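Cyclo(L-leucyl-L-phenylalanyl) synthase (Streptomyces noursei, PDB 3OQV) makes the diketopiperazine cyclo(L-phenylalanyl-L-leucyl) from phenylalanyl-tRNA and leucyl-tRNA without ATP, a step towards the antibacterial albonoursin. Local coordinates at residues Y202-P207 against Y227-P232; D188-F193 against E223-V228; F43-T48 against L100-E105; R28-L33 against S194-V199. All blocks are in the same frame, centred on the assembly; numbering follows the deposited sequence.

Contact 1 of 4, residues Y202-P207 against Y227-P232; sequences YHIDTP and YVVVRP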
loop_
_atom_site.group_PDB
_atom_site.type_symbol
_atom_site.label_atom_id
_atom_site.label_comp_id
_atom_site.label_asym_id
_atom_site.label_seq_id
_atom_site.Cartn_x
_atom_site.Cartn_y
_atom_site.Cartn_z
ATOM N N TYR A 202 -4.646 -4.084 6.713
ATOM C CA TYR A 202 -4.034 -5.011 5.769
ATOM C C TYR A 202 -4.799 -6.339 5.726
ATOM O O TYR A 202 -5.408 -6.748 6.712
ATOM C CB TYR A 202 -2.561 -5.238 6.106
ATOM C CG TYR A 202 -2.336 -6.013 7.395
ATOM C CD1 TYR A 202 -2.147 -7.391 7.374
ATOM C CD2 TYR A 202 -2.278 -5.355 8.625
ATOM C CE1 TYR A 202 -1.940 -8.115 8.547
ATOM C CE2 TYR A 202 -2.073 -6.071 9.824
ATOM C CZ TYR A 202 -1.891 -7.448 9.762
ATOM O OH TYR A 202 -1.721 -8.181 10.905
ATOM N N HIS A 203 -4.733 -7.015 4.586
ATOM C CA HIS A 203 -5.259 -8.380 4.456
ATOM C C HIS A 203 -4.140 -9.403 4.647
ATOM O O HIS A 203 -2.969 -9.083 4.442
ATOM C CB HIS A 203 -5.912 -8.542 3.079
ATOM C CG HIS A 203 -7.036 -7.580 2.831
ATOM N ND1 HIS A 203 -6.851 -6.353 2.228
ATOM C CD2 HIS A 203 -8.358 -7.658 3.121
ATOM C CE1 HIS A 203 -8.011 -5.724 2.145
ATOM N NE2 HIS A 203 -8.943 -6.498 2.671
ATOM N N ILE A 204 -4.488 -10.606 5.099
ATOM C CA ILE A 204 -3.495 -11.674 5.266
ATOM C C ILE A 204 -2.851 -12.027 3.935
ATOM O O ILE A 204 -3.462 -11.875 2.880
ATOM C CB ILE A 204 -4.098 -12.968 5.901
ATOM C CG1 ILE A 204 -5.016 -13.690 4.909
ATOM C CG2 ILE A 204 -4.828 -12.654 7.213
ATOM C CD1 ILE A 204 -5.628 -14.982 5.444
ATOM N N ASP A 205 -1.616 -12.507 3.989
ATOM C CA ASP A 205 -0.973 -13.085 2.815
ATOM C C ASP A 205 -0.520 -12.003 1.839
ATOM O O ASP A 205 -0.171 -12.298 0.697
ATOM C CB ASP A 205 -1.918 -14.063 2.099
ATOM C CG ASP A 205 -2.163 -15.338 2.898
ATOM O OD1 ASP A 205 -1.414 -15.587 3.869
ATOM O OD2 ASP A 205 -3.115 -16.084 2.567
ATOM N N THR A 206 -0.539 -10.749 2.275
ATOM C CA THR A 206 -0.038 -9.676 1.425
ATOM C C THR A 206 1.390 -9.297 1.799
ATOM O O THR A 206 1.867 -9.660 2.878
ATOM C CB THR A 206 -0.962 -8.435 1.455
ATOM O OG1 THR A 206 -1.090 -7.957 2.799
ATOM C CG2 THR A 206 -2.337 -8.796 0.929
ATOM N N PRO A 207 2.093 -8.592 0.895
ATOM C CA PRO A 207 3.516 -8.367 1.124
ATOM C C PRO A 207 3.863 -7.648 2.440
ATOM O O PRO A 207 4.925 -7.898 3.005
ATOM C CB PRO A 207 3.928 -7.526 -0.084
ATOM C CG PRO A 207 3.050 -8.071 -1.193
ATOM C CD PRO A 207 1.711 -8.311 -0.506
ATOM N N TYR A 227 -1.118 -1.626 12.974
ATOM C CA TYR A 227 -1.366 -2.472 11.808
ATOM C C TYR A 227 -2.488 -3.443 12.161
ATOM O O TYR A 227 -2.300 -4.329 13.000
ATOM C CB TYR A 227 -0.115 -3.283 11.464
ATOM C CG TYR A 227 1.155 -2.483 11.335
ATOM C CD1 TYR A 227 1.482 -1.857 10.133
ATOM C CD2 TYR A 227 2.024 -2.344 12.411
ATOM C CE1 TYR A 227 2.655 -1.140 10.004
ATOM C CE2 TYR A 227 3.206 -1.625 12.291
ATOM C CZ TYR A 227 3.509 -1.023 11.084
ATOM O OH TYR A 227 4.675 -0.311 10.946
ATOM N N VAL A 228 -3.652 -3.269 11.541
ATOM C CA VAL A 228 -4.843 -4.006 11.945
ATOM C C VAL A 228 -5.272 -4.917 10.809
ATOM O O VAL A 228 -5.462 -4.452 9.674
ATOM C CB VAL A 228 -5.983 -3.059 12.339
ATOM C CG1 VAL A 228 -7.291 -3.807 12.497
ATOM C CG2 VAL A 228 -5.634 -2.355 13.670
ATOM N N VAL A 229 -5.263 -6.223 11.066
ATOM C CA VAL A 229 -5.628 -7.188 10.027
ATOM C C VAL A 229 -7.131 -7.144 9.775
ATOM O O VAL A 229 -7.921 -7.054 10.706
ATOM C CB VAL A 229 -5.169 -8.632 10.356
ATOM C CG1 VAL A 229 -5.844 -9.159 11.633
ATOM C CG2 VAL A 229 -5.446 -9.557 9.164
ATOM N N VAL A 230 -7.517 -7.085 8.509
ATOM C CA VAL A 230 -8.932 -7.037 8.187
ATOM C C VAL A 230 -9.314 -8.330 7.473
ATOM O O VAL A 230 -8.723 -8.672 6.455
ATOM C CB VAL A 230 -9.252 -5.801 7.317
ATOM C CG1 VAL A 230 -10.629 -5.922 6.723
ATOM C CG2 VAL A 230 -9.137 -4.525 8.161
ATOM N N ARG A 231 -10.234 -9.089 8.059
ATOM C CA ARG A 231 -10.639 -10.361 7.468
ATOM C C ARG A 231 -12.082 -10.272 6.979
ATOM O O ARG A 231 -12.967 -9.843 7.722
ATOM C CB ARG A 231 -10.470 -11.500 8.484
ATOM C CG ARG A 231 -9.049 -11.640 9.052
ATOM C CD ARG A 231 -8.915 -12.910 9.899
ATOM N NE ARG A 231 -7.617 -13.026 10.564
ATOM C CZ ARG A 231 -7.402 -12.691 11.836
ATOM N NH1 ARG A 231 -8.382 -12.164 12.552
ATOM N NH2 ARG A 231 -6.207 -12.867 12.391
ATOM N N PRO A 232 -12.307 -10.573 5.689
ATOM C CA PRO A 232 -13.585 -10.237 5.069
ATOM C C PRO A 232 -14.780 -10.822 5.809
ATOM O O PRO A 232 -15.836 -10.188 5.886
ATOM C CB PRO A 232 -13.458 -10.856 3.677
ATOM C CG PRO A 232 -12.001 -10.685 3.354
ATOM C CD PRO A 232 -11.269 -10.865 4.680
HETATM O O HOH W 1 -3.055 -6.829 13.306
HETATM O O HOH W 2 -7.338 -10.978 5.505
#

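Contact 2 of 4, residues D188-F193 against E223-V228; sequences DSPGVF and EGQAYV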
loop_
_atom_site.group_PDB
_atom_site.type_symbol
_atom_site.label_atom_id
_atom_site.label_comp_id
_atom_site.label_asym_id
_atom_site.label_seq_id
_atom_site.Cartn_x
_atom_site.Cartn_y
_atom_site.Cartn_z
ATOM N N ASP A 188 5.548 5.191 9.071
ATOM C CA ASP A 188 5.302 6.476 9.711
ATOM C C ASP A 188 4.102 7.187 9.101
ATOM O O ASP A 188 4.193 8.351 8.745
ATOM C CB ASP A 188 6.552 7.370 9.640
ATOM C CG ASP A 188 6.517 8.518 10.664
ATOM O OD1 ASP A 188 5.479 8.708 11.337
ATOM O OD2 ASP A 188 7.506 9.266 10.752
ATOM N N SER A 189 2.954 6.514 9.080
ATOM C CA SER A 189 1.693 7.162 8.710
ATOM C C SER A 189 1.317 8.378 9.562
ATOM O O SER A 189 0.743 9.338 9.042
ATOM C CB SER A 189 0.541 6.152 8.700
ATOM O OG SER A 189 0.436 5.532 7.420
ATOM N N PRO A 190 1.636 8.350 10.874
ATOM C CA PRO A 190 1.350 9.568 11.624
ATOM C C PRO A 190 2.003 10.782 10.988
ATOM O O PRO A 190 1.357 11.822 10.848
ATOM C CB PRO A 190 1.944 9.293 13.016
ATOM C CG PRO A 190 1.900 7.792 13.150
ATOM C CD PRO A 190 2.109 7.252 11.738
ATOM N N GLY A 191 3.263 10.648 10.583
ATOM C CA GLY A 191 3.986 11.770 10.000
ATOM C C GLY A 191 3.566 12.076 8.571
ATOM O O GLY A 191 3.513 13.234 8.164
ATOM N N VAL A 192 3.278 11.035 7.801
ATOM C CA VAL A 192 2.816 11.212 6.422
ATOM C C VAL A 192 1.464 11.945 6.334
ATOM O O VAL A 192 1.247 12.772 5.428
ATOM C CB VAL A 192 2.741 9.856 5.682
ATOM C CG1 VAL A 192 2.072 10.017 4.318
ATOM C CG2 VAL A 192 4.163 9.278 5.482
ATOM N N PHE A 193 0.540 11.597 7.226
ATOM C CA PHE A 193 -0.834 12.093 7.135
ATOM C C PHE A 193 -1.126 13.129 8.219
ATOM O O PHE A 193 -2.275 13.542 8.386
ATOM C CB PHE A 193 -1.848 10.937 7.212
ATOM C CG PHE A 193 -1.721 9.962 6.088
ATOM C CD1 PHE A 193 -2.164 10.299 4.810
ATOM C CD2 PHE A 193 -1.050 8.759 6.269
ATOM C CE1 PHE A 193 -2.004 9.424 3.740
ATOM C CE2 PHE A 193 -0.881 7.873 5.206
ATOM C CZ PHE A 193 -1.354 8.207 3.939
ATOM N N GLU A 223 5.864 5.993 16.863
ATOM C CA GLU A 223 4.767 6.067 17.816
ATOM C C GLU A 223 3.447 6.408 17.134
ATOM O O GLU A 223 3.361 7.355 16.348
ATOM C CB GLU A 223 5.068 7.096 18.915
ATOM C CG GLU A 223 3.852 7.522 19.741
ATOM C CD GLU A 223 4.184 8.595 20.779
ATOM O OE1 GLU A 223 5.279 9.196 20.700
ATOM O OE2 GLU A 223 3.345 8.853 21.671
ATOM N N GLY A 224 2.412 5.655 17.473
ATOM C CA GLY A 224 1.085 5.897 16.931
ATOM C C GLY A 224 0.804 5.001 15.733
ATOM O O GLY A 224 -0.338 4.874 15.306
ATOM N N GLN A 225 1.846 4.389 15.180
ATOM C CA GLN A 225 1.647 3.526 14.009
ATOM C C GLN A 225 1.088 2.185 14.463
ATOM O O GLN A 225 1.671 1.544 15.318
ATOM C CB GLN A 225 2.956 3.311 13.248
ATOM C CG GLN A 225 2.796 2.420 12.003
ATOM C CD GLN A 225 1.992 3.093 10.904
ATOM O OE1 GLN A 225 2.417 4.104 10.345
ATOM N NE2 GLN A 225 0.815 2.552 10.607
ATOM N N ALA A 226 -0.028 1.752 13.877
ATOM C CA ALA A 226 -0.568 0.418 14.166
ATOM C C ALA A 226 -0.936 -0.312 12.873
ATOM O O ALA A 226 -1.010 0.297 11.803
ATOM C CB ALA A 226 -1.771 0.528 15.059
ATOM N N TYR A 227 -1.118 -1.626 12.974
ATOM C CA TYR A 227 -1.366 -2.472 11.808
ATOM C C TYR A 227 -2.488 -3.443 12.161
ATOM O O TYR A 227 -2.300 -4.329 13.000
ATOM C CB TYR A 227 -0.115 -3.283 11.464
ATOM C CG TYR A 227 1.155 -2.483 11.335
ATOM C CD1 TYR A 227 1.482 -1.857 10.133
ATOM C CD2 TYR A 227 2.024 -2.344 12.411
ATOM C CE1 TYR A 227 2.655 -1.140 10.004
ATOM C CE2 TYR A 227 3.206 -1.625 12.291
ATOM C CZ TYR A 227 3.509 -1.023 11.084
ATOM O OH TYR A 227 4.675 -0.311 10.946
ATOM N N VAL A 228 -3.652 -3.269 11.541
ATOM C CA VAL A 228 -4.843 -4.006 11.945
ATOM C C VAL A 228 -5.272 -4.917 10.809
ATOM O O VAL A 228 -5.462 -4.452 9.674
ATOM C CB VAL A 228 -5.983 -3.059 12.339
ATOM C CG1 VAL A 228 -7.291 -3.807 12.497
ATOM C CG2 VAL A 228 -5.634 -2.355 13.670
#

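Contact 3 of 4, residues F43-T48 against L100-E105; sequences FSQKNT and LRRSLE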
loop_
_atom_site.group_PDB
_atom_site.type_symbol
_atom_site.label_atom_id
_atom_site.label_comp_id
_atom_site.label_asym_id
_atom_site.label_seq_id
_atom_site.Cartn_x
_atom_site.Cartn_y
_atom_site.Cartn_z
ATOM N N PHE A 43 -9.201 -6.496 -3.290
ATOM C CA PHE A 43 -9.923 -5.248 -3.550
ATOM C C PHE A 43 -10.799 -5.327 -4.804
ATOM O O PHE A 43 -10.619 -4.577 -5.767
ATOM C CB PHE A 43 -8.961 -4.050 -3.596
ATOM C CG PHE A 43 -8.532 -3.570 -2.230
ATOM C CD1 PHE A 43 -9.402 -2.851 -1.428
ATOM C CD2 PHE A 43 -7.293 -3.913 -1.720
ATOM C CE1 PHE A 43 -9.014 -2.427 -0.149
ATOM C CE2 PHE A 43 -6.904 -3.516 -0.450
ATOM C CZ PHE A 43 -7.763 -2.761 0.334
ATOM N N SER A 44 -11.746 -6.258 -4.774
ATOM C CA SER A 44 -12.985 -6.135 -5.533
ATOM C C SER A 44 -13.827 -4.958 -5.045
ATOM O O SER A 44 -13.648 -4.466 -3.925
ATOM C CB SER A 44 -13.796 -7.424 -5.414
ATOM O OG SER A 44 -14.217 -7.638 -4.075
ATOM N N GLN A 45 -14.800 -4.557 -5.855
ATOM C CA GLN A 45 -15.763 -3.561 -5.410
ATOM C C GLN A 45 -16.457 -3.989 -4.122
ATOM O O GLN A 45 -16.546 -3.208 -3.172
ATOM C CB GLN A 45 -16.798 -3.252 -6.489
ATOM C CG GLN A 45 -17.706 -2.090 -6.108
ATOM C CD GLN A 45 -18.521 -1.585 -7.275
ATOM O OE1 GLN A 45 -18.165 -1.804 -8.436
ATOM N NE2 GLN A 45 -19.643 -0.935 -6.977
ATOM N N LYS A 46 -16.958 -5.221 -4.100
ATOM C CA LYS A 46 -17.634 -5.737 -2.918
ATOM C C LYS A 46 -16.784 -5.578 -1.666
ATOM O O LYS A 46 -17.257 -5.082 -0.645
ATOM C CB LYS A 46 -18.010 -7.207 -3.103
ATOM C CG LYS A 46 -18.998 -7.716 -2.070
ATOM C CD LYS A 46 -20.079 -6.680 -1.785
ATOM C CE LYS A 46 -21.265 -7.297 -1.050
ATOM N NZ LYS A 46 -22.008 -8.272 -1.903
ATOM N N ASN A 47 -15.529 -6.010 -1.741
ATOM C CA ASN A 47 -14.651 -5.963 -0.578
ATOM C C ASN A 47 -14.221 -4.546 -0.214
ATOM O O ASN A 47 -14.040 -4.228 0.966
ATOM C CB ASN A 47 -13.426 -6.857 -0.781
ATOM C CG ASN A 47 -13.742 -8.330 -0.570
ATOM O OD1 ASN A 47 -14.749 -8.680 0.044
ATOM N ND2 ASN A 47 -12.873 -9.197 -1.066
ATOM N N THR A 48 -14.046 -3.705 -1.229
ATOM C CA THR A 48 -13.720 -2.302 -1.010
ATOM C C THR A 48 -14.837 -1.599 -0.249
ATOM O O THR A 48 -14.591 -0.952 0.778
ATOM C CB THR A 48 -13.436 -1.569 -2.338
ATOM O OG1 THR A 48 -12.408 -2.266 -3.049
ATOM C CG2 THR A 48 -12.972 -0.141 -2.068
ATOM N N LEU A 100 -12.653 1.937 -7.954
ATOM C CA LEU A 100 -12.614 2.720 -6.707
ATOM C C LEU A 100 -13.657 3.843 -6.705
ATOM O O LEU A 100 -14.311 4.105 -5.694
ATOM C CB LEU A 100 -11.218 3.300 -6.506
ATOM C CG LEU A 100 -10.797 3.829 -5.136
ATOM C CD1 LEU A 100 -11.280 2.911 -4.013
ATOM C CD2 LEU A 100 -9.282 3.989 -5.100
ATOM N N ARG A 101 -13.848 4.482 -7.853
ATOM C CA ARG A 101 -14.947 5.428 -7.995
ATOM C C ARG A 101 -16.305 4.758 -7.805
ATOM O O ARG A 101 -17.154 5.271 -7.077
ATOM C CB ARG A 101 -14.858 6.197 -9.327
ATOM C CG ARG A 101 -14.069 7.509 -9.188
ATOM C CD ARG A 101 -13.476 8.029 -10.497
ATOM N NE ARG A 101 -14.486 8.696 -11.300
ATOM C CZ ARG A 101 -14.284 9.763 -12.076
ATOM N NH1 ARG A 101 -13.104 10.373 -12.146
ATOM N NH2 ARG A 101 -15.298 10.229 -12.777
ATOM N N ARG A 102 -16.469 3.555 -8.349
ATOM C CA ARG A 102 -17.711 2.813 -8.134
ATOM C C ARG A 102 -17.918 2.463 -6.661
ATOM O O ARG A 102 -19.048 2.488 -6.154
ATOM C CB ARG A 102 -17.752 1.543 -8.987
ATOM C CG ARG A 102 -17.858 1.803 -10.480
ATOM C CD ARG A 102 -18.363 0.566 -11.228
ATOM N NE ARG A 102 -17.377 -0.518 -11.282
ATOM C CZ ARG A 102 -16.404 -0.615 -12.187
ATOM N NH1 ARG A 102 -16.258 0.317 -13.120
ATOM N NH2 ARG A 102 -15.582 -1.656 -12.172
ATOM N N SER A 103 -16.833 2.130 -5.974
ATOM C CA SER A 103 -16.931 1.751 -4.570
ATOM C C SER A 103 -17.362 2.939 -3.714
ATOM O O SER A 103 -18.228 2.801 -2.850
ATOM C CB SER A 103 -15.611 1.157 -4.071
ATOM O OG SER A 103 -15.390 -0.098 -4.689
ATOM N N LEU A 104 -16.816 4.115 -4.014
ATOM C CA LEU A 104 -17.138 5.329 -3.263
ATOM C C LEU A 104 -18.580 5.769 -3.512
ATOM O O LEU A 104 -19.238 6.310 -2.622
ATOM C CB LEU A 104 -16.184 6.464 -3.642
ATOM C CG LEU A 104 -14.711 6.305 -3.254
ATOM C CD1 LEU A 104 -13.858 7.323 -3.979
ATOM C CD2 LEU A 104 -14.523 6.423 -1.749
ATOM N N GLU A 105 -19.053 5.557 -4.737
ATOM C CA GLU A 105 -20.457 5.774 -5.064
ATOM C C GLU A 105 -21.362 4.872 -4.233
ATOM O O GLU A 105 -22.427 5.298 -3.785
ATOM C CB GLU A 105 -20.709 5.544 -6.556
ATOM C CG GLU A 105 -20.641 6.814 -7.394
ATOM C CD GLU A 105 -21.138 6.611 -8.816
ATOM O OE1 GLU A 105 -21.082 7.574 -9.614
ATOM O OE2 GLU A 105 -21.581 5.488 -9.139
HETATM O O HOH W 3 -12.700 -0.859 -5.255
#

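Contact 4 of 4, residues R28-L33 against S194-V199; sequences RGEHAL and SVPSSV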
loop_
_atom_site.group_PDB
_atom_site.type_symbol
_atom_site.label_atom_id
_atom_site.label_comp_id
_atom_site.label_asym_id
_atom_site.label_seq_id
_atom_site.Cartn_x
_atom_site.Cartn_y
_atom_site.Cartn_z
ATOM N N ARG A 28 -14.486 6.338 16.588
ATOM C CA ARG A 28 -13.729 6.635 17.836
ATOM C C ARG A 28 -12.219 6.700 17.587
ATOM O O ARG A 28 -11.526 7.517 18.191
ATOM C CB ARG A 28 -14.054 5.610 18.927
ATOM N N GLY A 29 -11.709 5.836 16.710
ATOM C CA GLY A 29 -10.290 5.864 16.348
ATOM C C GLY A 29 -9.906 7.132 15.600
ATOM O O GLY A 29 -10.776 7.830 15.070
ATOM N N GLU A 30 -8.611 7.444 15.557
ATOM C CA GLU A 30 -8.152 8.680 14.912
ATOM C C GLU A 30 -8.123 8.549 13.388
ATOM O O GLU A 30 -8.795 9.301 12.674
ATOM C CB GLU A 30 -6.767 9.089 15.429
ATOM C CG GLU A 30 -6.792 10.201 16.487
ATOM C CD GLU A 30 -5.826 9.956 17.647
ATOM O OE1 GLU A 30 -4.728 9.409 17.415
ATOM O OE2 GLU A 30 -6.155 10.337 18.794
ATOM N N HIS A 31 -7.250 7.682 12.892
ATOM C CA HIS A 31 -6.942 7.659 11.470
ATOM C C HIS A 31 -6.738 6.231 11.004
ATOM O O HIS A 31 -6.037 5.457 11.656
ATOM C CB HIS A 31 -5.670 8.459 11.170
ATOM C CG HIS A 31 -5.327 8.504 9.714
ATOM N ND1 HIS A 31 -4.384 7.673 9.141
ATOM C CD2 HIS A 31 -5.802 9.281 8.710
ATOM C CE1 HIS A 31 -4.308 7.923 7.845
ATOM N NE2 HIS A 31 -5.167 8.886 7.555
ATOM N N ALA A 32 -7.305 5.903 9.848
ATOM C CA ALA A 32 -6.977 4.658 9.165
ATOM C C ALA A 32 -6.389 4.929 7.796
ATOM O O ALA A 32 -6.769 5.888 7.104
ATOM C CB ALA A 32 -8.209 3.768 9.032
ATOM N N LEU A 33 -5.463 4.065 7.402
ATOM C CA LEU A 33 -4.981 4.033 6.034
ATOM C C LEU A 33 -5.420 2.731 5.349
ATOM O O LEU A 33 -5.192 1.627 5.861
ATOM C CB LEU A 33 -3.455 4.162 6.007
ATOM C CG LEU A 33 -2.818 3.745 4.684
ATOM C CD1 LEU A 33 -3.084 4.800 3.629
ATOM C CD2 LEU A 33 -1.322 3.501 4.861
ATOM N N SER A 194 -0.107 13.462 9.008
ATOM C CA SER A 194 -0.223 14.444 10.101
ATOM C C SER A 194 -1.353 14.129 11.086
ATOM O O SER A 194 -2.224 14.972 11.353
ATOM C CB SER A 194 -0.404 15.875 9.554
ATOM O OG SER A 194 0.292 16.082 8.338
ATOM N N VAL A 195 -1.298 12.945 11.680
ATOM C CA VAL A 195 -2.281 12.540 12.668
ATOM C C VAL A 195 -1.538 11.889 13.812
ATOM O O VAL A 195 -0.405 11.427 13.635
ATOM C CB VAL A 195 -3.278 11.520 12.080
ATOM C CG1 VAL A 195 -4.253 12.211 11.133
ATOM C CG2 VAL A 195 -2.526 10.386 11.379
ATOM N N PRO A 196 -2.140 11.894 15.012
ATOM C CA PRO A 196 -1.401 11.427 16.181
ATOM C C PRO A 196 -1.206 9.912 16.137
ATOM O O PRO A 196 -0.212 9.402 16.639
ATOM C CB PRO A 196 -2.309 11.808 17.359
ATOM C CG PRO A 196 -3.304 12.799 16.803
ATOM C CD PRO A 196 -3.464 12.437 15.362
ATOM N N SER A 197 -2.161 9.199 15.548
ATOM C CA SER A 197 -2.035 7.754 15.384
ATOM C C SER A 197 -2.677 7.331 14.074
ATOM O O SER A 197 -3.573 8.005 13.571
ATOM C CB SER A 197 -2.686 6.999 16.545
ATOM O OG SER A 197 -4.102 7.099 16.494
ATOM N N SER A 198 -2.210 6.217 13.524
ATOM C CA SER A 198 -2.755 5.723 12.261
ATOM C C SER A 198 -2.789 4.203 12.258
ATOM O O SER A 198 -1.845 3.544 12.704
ATOM C CB SER A 198 -1.944 6.235 11.072
ATOM O OG SER A 198 -2.533 5.814 9.843
ATOM N N VAL A 199 -3.908 3.655 11.810
ATOM C CA VAL A 199 -4.045 2.218 11.673
ATOM C C VAL A 199 -3.947 1.843 10.202
ATOM O O VAL A 199 -4.770 2.250 9.395
ATOM C CB VAL A 199 -5.388 1.739 12.247
ATOM C CG1 VAL A 199 -5.695 0.312 11.790
ATOM C CG2 VAL A 199 -5.364 1.833 13.782
HETATM O O HOH W 4 -5.864 5.555 14.472
#

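Contact 1 of 4, residues Y202-P207 against Y227-P232
At the C-terminal ends of the strands of the five-stranded parallel Rossmann-type sheet, where strand 198-202 stops beside the outermost strand 225-229, Tyr202 pairs in parallel with Val229. Its backbone reaches both neighbours of that residue: Tyr202 N donates to Val228 O at 3.1 Å, and Val230 N to Tyr202 O at 2.8 Å. With CG lodged between backbone N and carbonyl carbon (chi1 69°), the ring of Tyr202 swings back over the partner strand. One face lies on Val229 CA, a CH-pi contact of 3.8 Å to the ring centroid, while the carbonyl carbon of Tyr227 sits at the ring edge. A water bound to Tyr227 O and Val229 N also lies 3.1 Å from Tyr202 OH. Without the ring, as with an alanine in place of Tyr202, the CA of Val229 would probably lose its aromatic cover and the water one of its partners. Tyr202 probably binds substrate, as in related enzymes, and also packs on Ile208 of helix 207-212. The chain then makes a type II turn from His203 to Thr206, and Ile204 leans back on the strand, its CG2 meeting Val229 CG2 at 3.7 Å.

Contact 2 of 4, residues D188-F193 against E223-V228
Pro190 lays the CG corner of its ring over the backbone of the loop leading into strand 225-229, with CG 3.5 Å from Glu223 O and 4.0 Å from the carbonyl carbon of Gly224. On the neighbouring corner, Pro190 CD comes within 3.5 Å of Gln225 OE1. That amide oxygen is the centre of the contact. Ser189 N donates to Gln225 OE1 at 2.8 Å, approaching nearly in line with the C=O bond (171° at the oxygen), while Ser189 CB touches the same oxygen at 3.2 Å. Gln225 gets there by a bend: CG is anti to the backbone N, but the chain folds at chi2 (69°), turning the amide towards the helix. The other end is tied back to its own strand, since Gln225 NE2 donates to Ala226 O at 3.1 Å with the acceptor in the amide plane. Bonds at both ends thus fix which way the amide is flipped. The contact joins the C-terminal turns of helix 169-193 to the start of the outermost strand of the parallel sheet, the helix segment running at 112° to the strand. The side chain of Gln225 also lies about 4 Å from that of Leu200, which is essential for the specificity of the synthase. The helix is kinked where Pro190, which has no N-H, and Gly191 lack the usual bond to the turn before, and there Asp188 forms an Asx motif. Its OD1 accepts from Gly191 N at 3.0 Å, from above the carboxylate plane, while OD2 forms a salt bridge with Arg134.

Contact 3 of 4, residues F43-T48 against L100-E105
Gln45 reaches across from the first turn of helix 45-58 to helix 82-107, and its CB already lies near Ser103 OG. The next carbon, CG, anti to the backbone N (chi1 -173°), comes to 3.4 Å from Ser103 OG. Gln45 CD then rests on Arg102 CB at 3.6 Å. At the tip, OE1 accepts a rather long bond of 3.2 Å from Arg102 NE, bent to 146° at the hydrogen; the oxygen lies at the guanidinium edge, near its plane, although amide and guanidinium are turned 41° apart. Gln45 NE2 lies 3.7 Å from Arg102 CB and makes a weak hydrogen bond to Ser106 OG. These two helices flank the Rossmann-like sheet, and their contact joins the start of the helix after strand 29-37 to the long helix carrying Arg98, which may take part in binding aminoacyl-tRNA. Were Gln45 shortened to an alanine, Arg102 NE would probably lose this acceptor and its side chain swing more freely. One turn further, Thr48 packs its CG2 on Ser103 CB at 3.6 Å and on Leu100 CD1. A water joins the two hydroxyls, donating to Thr48 OG1 and lying 2.9 Å from Ser103 OG.

Contact 4 of 4, residues R28-L33 against S194-V199
Ser197 OG donates a hydrogen bond to Glu30 OE1 at 2.6 Å, meeting the carboxylate from above its plane. The same hydroxyl accepts from a water that in turn accepts a bond from His31 N, so the serine ties both the side chain of Glu30 and the backbone that follows it. Pro196 lies obliquely across the glutamate, its CB 3.4 Å from Glu30 OE1. Just beyond, strands 29-37 and 198-202 join as parallel neighbours in the middle of the Rossmann-type sheet. Ala32 pairs with Val199: Val199 N donates to His31 O, and Leu33 N to Val199 O, both at 2.8 Å. The imidazole of His31, with CG anti to the backbone N (chi1 -178°), reaches over to the second strand. Its ND1 is 2.7 Å from Ser198 OG, which sits at the ring edge, near the plane, in a hydrogen bond that either partner could donate. Val195 crosses this side chain at about a right angle, its CG2 3.7 Å from His31 CB. On the far nitrogen, His31 NE2 bonds to Asp63 on strand 59-67, and the ring also meets that of Phe193. The carboxylate of Asp63 would probably favour a proton on NE2. Held at both nitrogens, this buried imidazole cannot easily rotate about chi2, and it links three adjacent strands through side chains.

How the contacts relate
Contacts 1, 2 and 4 all involve the half of the sheet formed by strands 29-37, 198-202 and 225-229. Contacts 2 and 4, with centres only 7 Å apart, meet where Ala226 N lies 2.8 Å from Ser198 O, a probable hydrogen bond that sets strand 225-229 beside strand 198-202. Contact 1 takes up that strand pair at its other end, about 16 Å from contact 2, centre to centre. Contact 3 is on the helical layer, nested inside the chain loop closed by contact 4, and meets contact 1 where His203 CE1 packs on Phe43 CZ at 3.5 Å. The side chain of Tyr202 in contact 1 is about 5 Å from the bound dithiane diol, whereas that of Leu100 in contact 3 is about 11 Å from it.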